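Local coordinates for protein hexokinase (Schistosoma mansoni, PDB 1BDG) that phosphorylates glucose and other hexoses at the 6-hydroxyl using ATP, the first step of glycolysis, at residues T153-L157 and V169-A175; L313-L317 and D349-P353. All coordinates share one frame; numbering follows the deposited sequence.

Contact 1 of 2, residues T153-L157 and V169-A175; sequences THATL and VEGHNVA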
# COMPACT_ATOMS: atom_id res chain seq x y z
N THR A 153 -0.63 21.24 6.59
CA THR A 153 0.66 21.35 7.26
C THR A 153 0.85 20.62 8.58
O THR A 153 1.97 20.24 8.91
CB THR A 153 1.06 22.81 7.48
OG1 THR A 153 0.26 23.38 8.54
CG2 THR A 153 0.86 23.60 6.20
N HIS A 154 -0.21 20.45 9.35
CA HIS A 154 -0.14 19.80 10.65
C HIS A 154 -0.70 18.39 10.53
O HIS A 154 -1.92 18.22 10.46
CB HIS A 154 -0.98 20.61 11.65
CG HIS A 154 -0.78 20.20 13.08
ND1 HIS A 154 -1.02 18.93 13.54
CD2 HIS A 154 -0.34 20.91 14.15
CE1 HIS A 154 -0.74 18.86 14.83
NE2 HIS A 154 -0.32 20.05 15.22
N ALA A 155 0.16 17.38 10.58
CA ALA A 155 -0.29 15.99 10.48
C ALA A 155 0.20 15.22 11.68
O ALA A 155 1.36 15.36 12.07
CB ALA A 155 0.24 15.37 9.22
N THR A 156 -0.68 14.42 12.29
CA THR A 156 -0.31 13.64 13.47
C THR A 156 -0.35 12.13 13.18
O THR A 156 -1.33 11.62 12.65
CB THR A 156 -1.22 14.01 14.69
OG1 THR A 156 -1.07 15.41 14.99
CG2 THR A 156 -0.83 13.22 15.93
N LEU A 157 0.74 11.43 13.47
CA LEU A 157 0.80 10.00 13.26
C LEU A 157 -0.20 9.36 14.21
O LEU A 157 -0.29 9.77 15.37
CB LEU A 157 2.21 9.45 13.55
CG LEU A 157 2.43 7.95 13.30
CD1 LEU A 157 2.29 7.60 11.81
CD2 LEU A 157 3.79 7.50 13.79
N VAL A 169 7.59 8.90 17.70
CA VAL A 169 6.92 9.43 16.52
C VAL A 169 5.40 9.42 16.64
O VAL A 169 4.74 10.43 16.35
CB VAL A 169 7.32 8.66 15.24
CG1 VAL A 169 6.77 9.36 14.02
CG2 VAL A 169 8.82 8.55 15.16
N GLU A 170 4.83 8.31 17.11
CA GLU A 170 3.38 8.16 17.21
C GLU A 170 2.80 9.16 18.19
O GLU A 170 3.34 9.34 19.28
CB GLU A 170 3.00 6.75 17.64
CG GLU A 170 3.36 5.62 16.70
CD GLU A 170 2.82 4.28 17.18
OE1 GLU A 170 2.23 4.24 18.29
OE2 GLU A 170 2.95 3.27 16.46
N GLY A 171 1.71 9.80 17.79
CA GLY A 171 1.08 10.78 18.65
C GLY A 171 1.67 12.16 18.50
O GLY A 171 1.14 13.12 19.05
N HIS A 172 2.76 12.25 17.74
CA HIS A 172 3.45 13.52 17.49
C HIS A 172 3.10 14.10 16.12
O HIS A 172 2.61 13.39 15.22
CB HIS A 172 4.97 13.34 17.55
CG HIS A 172 5.47 12.95 18.91
ND1 HIS A 172 5.79 11.65 19.24
CD2 HIS A 172 5.71 13.69 20.02
CE1 HIS A 172 6.20 11.60 20.49
NE2 HIS A 172 6.16 12.82 20.99
N ASN A 173 3.38 15.40 15.94
CA ASN A 173 3.13 16.03 14.65
C ASN A 173 4.38 15.78 13.81
O ASN A 173 5.43 16.39 14.03
CB ASN A 173 2.87 17.52 14.80
CG ASN A 173 2.72 18.24 13.46
OD1 ASN A 173 2.79 17.63 12.39
ND2 ASN A 173 2.50 19.55 13.51
N VAL A 174 4.26 14.86 12.86
CA VAL A 174 5.36 14.53 11.97
C VAL A 174 5.96 15.73 11.20
O VAL A 174 7.18 15.81 11.01
CB VAL A 174 4.92 13.46 10.96
CG1 VAL A 174 5.92 13.34 9.83
CG2 VAL A 174 4.74 12.13 11.68
N ALA A 175 5.12 16.66 10.74
CA ALA A 175 5.60 17.82 9.98
C ALA A 175 6.58 18.64 10.81
O ALA A 175 7.55 19.19 10.29
CB ALA A 175 4.45 18.68 9.56
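The imidazole of His154 carries the carboxamide of Asn173 on one face, with Asn173 ND2 over the ring centre, 3.2 Å above its plane. At the ring edge and in its plane lies Thr156 OG1. Ring and amide planes are 27° apart, a tilted stack, and Asn173 CB adds a CH-pi contact over the same ring, 4.2 Å from the centroid. Asn173 sends CG anti to its backbone N (chi1 175°), which runs the amide back alongside the strand. There OD1 is gripped by two backbone N-H groups: Ala155 N at 3.2 Å, approaching from well above the carbonyl plane, and Ala175 N at 3.0 Å in a weak bond. The second is a capping bond: Asn173 is the N-cap of helix 174-183, and the same OD1 also meets the backbone of strand 154-157.

Thr156 and Asn173 form an isolated antiparallel bridge, a non-hydrogen-bonded pair flanked by Leu157 N to His172 O (3.2 Å) and a weak Val174 N to Ala155 O. Backbone bonds from Thr156 to Val148 tie the strand to its hairpin partner, 147-150, in the small subdomain of the hexokinase fold. The eleven residues between the two segments include Thr161 and Lys162, which bind the substrate; the Leu157 side chain is itself about 8 Å from the bound glucose.

Beyond the bridge, a type II turn from Val169 to His172 offers Gly171 N to Leu157 O (3.1 Å); Gly171 has the positive phi (86°) that suits glycine there. Leu157 leans over this turn, its CD2 branch reaching Val169 CG1 and Glu170 CG, both at 3.5 Å, while its CB faces Val174 CG2. Glu170 OE2 accepts from Trp160 N. Phe143 of strand 137-143 touches both Leu157 and Val174, and Phe116 of helix 112-129 touches Val169 and Val174.

Contact 2 of 2, residues L313-L317 and D349-P353; sequences LPERL and DLHVP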
# COMPACT_ATOMS: atom_id res chain seq x y z
N LEU A 313 12.65 -29.08 6.61
CA LEU A 313 12.50 -27.64 6.43
C LEU A 313 13.93 -27.10 6.30
O LEU A 313 14.80 -27.47 7.08
CB LEU A 313 11.80 -27.06 7.68
CG LEU A 313 11.47 -25.57 7.85
CD1 LEU A 313 10.36 -25.18 6.91
CD2 LEU A 313 11.04 -25.32 9.29
N PRO A 314 14.20 -26.30 5.25
CA PRO A 314 15.54 -25.72 5.01
C PRO A 314 15.81 -24.57 5.98
O PRO A 314 14.89 -23.82 6.33
CB PRO A 314 15.44 -25.17 3.59
CG PRO A 314 14.25 -25.89 2.99
CD PRO A 314 13.29 -25.98 4.14
N GLU A 315 17.08 -24.41 6.35
CA GLU A 315 17.52 -23.36 7.27
C GLU A 315 16.92 -22.01 6.91
O GLU A 315 16.33 -21.34 7.76
CB GLU A 315 19.06 -23.27 7.29
N ARG A 316 17.03 -21.65 5.63
CA ARG A 316 16.51 -20.39 5.10
C ARG A 316 15.06 -20.11 5.48
O ARG A 316 14.77 -19.11 6.14
CB ARG A 316 16.66 -20.38 3.58
CG ARG A 316 16.02 -19.18 2.88
CD ARG A 316 17.00 -18.05 2.54
NE ARG A 316 16.27 -16.85 2.11
CZ ARG A 316 16.68 -15.97 1.21
NH1 ARG A 316 17.85 -16.13 0.58
NH2 ARG A 316 15.92 -14.91 0.93
N LEU A 317 14.15 -21.01 5.12
CA LEU A 317 12.72 -20.85 5.43
C LEU A 317 12.36 -20.92 6.93
O LEU A 317 11.21 -21.20 7.29
CB LEU A 317 11.90 -21.88 4.64
CG LEU A 317 11.86 -21.63 3.13
CD1 LEU A 317 11.48 -22.90 2.38
CD2 LEU A 317 10.92 -20.45 2.84
N ASP A 349 16.76 -19.57 -4.77
CA ASP A 349 16.48 -18.48 -3.86
C ASP A 349 16.40 -19.01 -2.43
O ASP A 349 17.13 -18.54 -1.56
CB ASP A 349 15.22 -17.70 -4.27
CG ASP A 349 15.38 -16.96 -5.61
OD1 ASP A 349 16.48 -16.41 -5.88
OD2 ASP A 349 14.41 -16.93 -6.39
N LEU A 350 15.62 -20.08 -2.22
CA LEU A 350 15.47 -20.66 -0.88
C LEU A 350 16.49 -21.77 -0.54
O LEU A 350 16.49 -22.30 0.58
CB LEU A 350 14.06 -21.20 -0.69
CG LEU A 350 12.93 -20.20 -0.92
CD1 LEU A 350 11.57 -20.87 -0.74
CD2 LEU A 350 13.08 -19.01 0.03
N HIS A 351 17.34 -22.12 -1.50
CA HIS A 351 18.34 -23.16 -1.29
C HIS A 351 17.78 -24.50 -0.74
O HIS A 351 18.51 -25.23 -0.06
CB HIS A 351 19.44 -22.67 -0.34
CG HIS A 351 20.04 -21.35 -0.72
ND1 HIS A 351 19.57 -20.58 -1.76
CD2 HIS A 351 21.07 -20.66 -0.17
CE1 HIS A 351 20.28 -19.46 -1.83
NE2 HIS A 351 21.20 -19.49 -0.88
N VAL A 352 16.50 -24.81 -0.96
CA VAL A 352 15.98 -26.09 -0.47
C VAL A 352 16.93 -27.16 -1.02
O VAL A 352 17.16 -27.22 -2.23
CB VAL A 352 14.57 -26.39 -1.01
CG1 VAL A 352 14.06 -27.69 -0.42
CG2 VAL A 352 13.62 -25.26 -0.67
N PRO A 353 17.49 -28.02 -0.15
CA PRO A 353 18.43 -29.13 -0.41
C PRO A 353 18.03 -30.16 -1.48
O PRO A 353 18.71 -30.32 -2.49
CB PRO A 353 18.54 -29.78 0.97
CG PRO A 353 18.39 -28.64 1.88
CD PRO A 353 17.22 -27.91 1.29
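Arg316 leaves its backbone with CG anti to N (chi1 174°) and then bends at CG (chi2 99°), a course that carries its aliphatic part alongside Leu350 and its guanidinium to the backbone carbonyl of Asp349. Leu317 and Leu350 both set CG beside their own backbone N, and their side chains meet at about a right angle. The Leu350 CD1 methyl touches both branches of Leu317, with CD2 of Leu317 at 3.7 Å. The other Leu350 methyl, CD2, faces Arg316 CG at 4.1 Å.

Farther along, the ring of Pro314 presses CG into the fork of Val352, 3.8 Å from CG2 and hardly more from CG1; the CD atom of Pro353 lies against the same proline ring, 4.0 Å from Pro314 CG. His351, the first residue after the helix to leave helical backbone angles, has positive phi and turns the chain, so that Leu350 and Val352 both meet the loop 313-317. A backbone bond from Val352 to Leu346 keeps the turn against the helix it follows. Tyr327, assigned by similarity to the ATP site, touches Arg316, Asp349 and Leu350, and Leu323 packs on both Leu317 and Leu350.

The carbonyl O of Asp349 lies over one face of the guanidinium, 3.3 Å from Arg316 NH1, at an angle too poor for a hydrogen bond. Arg316 NE and NH2 have hydrogen-bond partners outside the two segments, and Asp349 OD1 is 6.6 Å from NH1. With no hydrogen bond or salt bridge joining the segments, these two loops of the large subdomain are held together by apolar side chains, aided perhaps by weak electrostatic attraction between the guanidinium and the carbonyl on its face.

Overall arrangement
From the N terminus, the chain first meets contact 1 in the small subdomain, where 169-175 returns to 153-157 and closes a short loop of eleven residues without helix or strand. It then runs on through helix 174-183 and strand 189-195 into the large subdomain. Contact 2 opens much later, after helix 288-304, and closes a longer excursion that includes helix 327-331 and most of helix 340-349. The two loops follow in series, neither nested nor crossing, their centres 42 Å apart. Contact 1 ties strand 154-157 to the start of helix 174-183; contact 2 ties the loop after helix 288-304 to the one before helix 357-389 in the large subdomain.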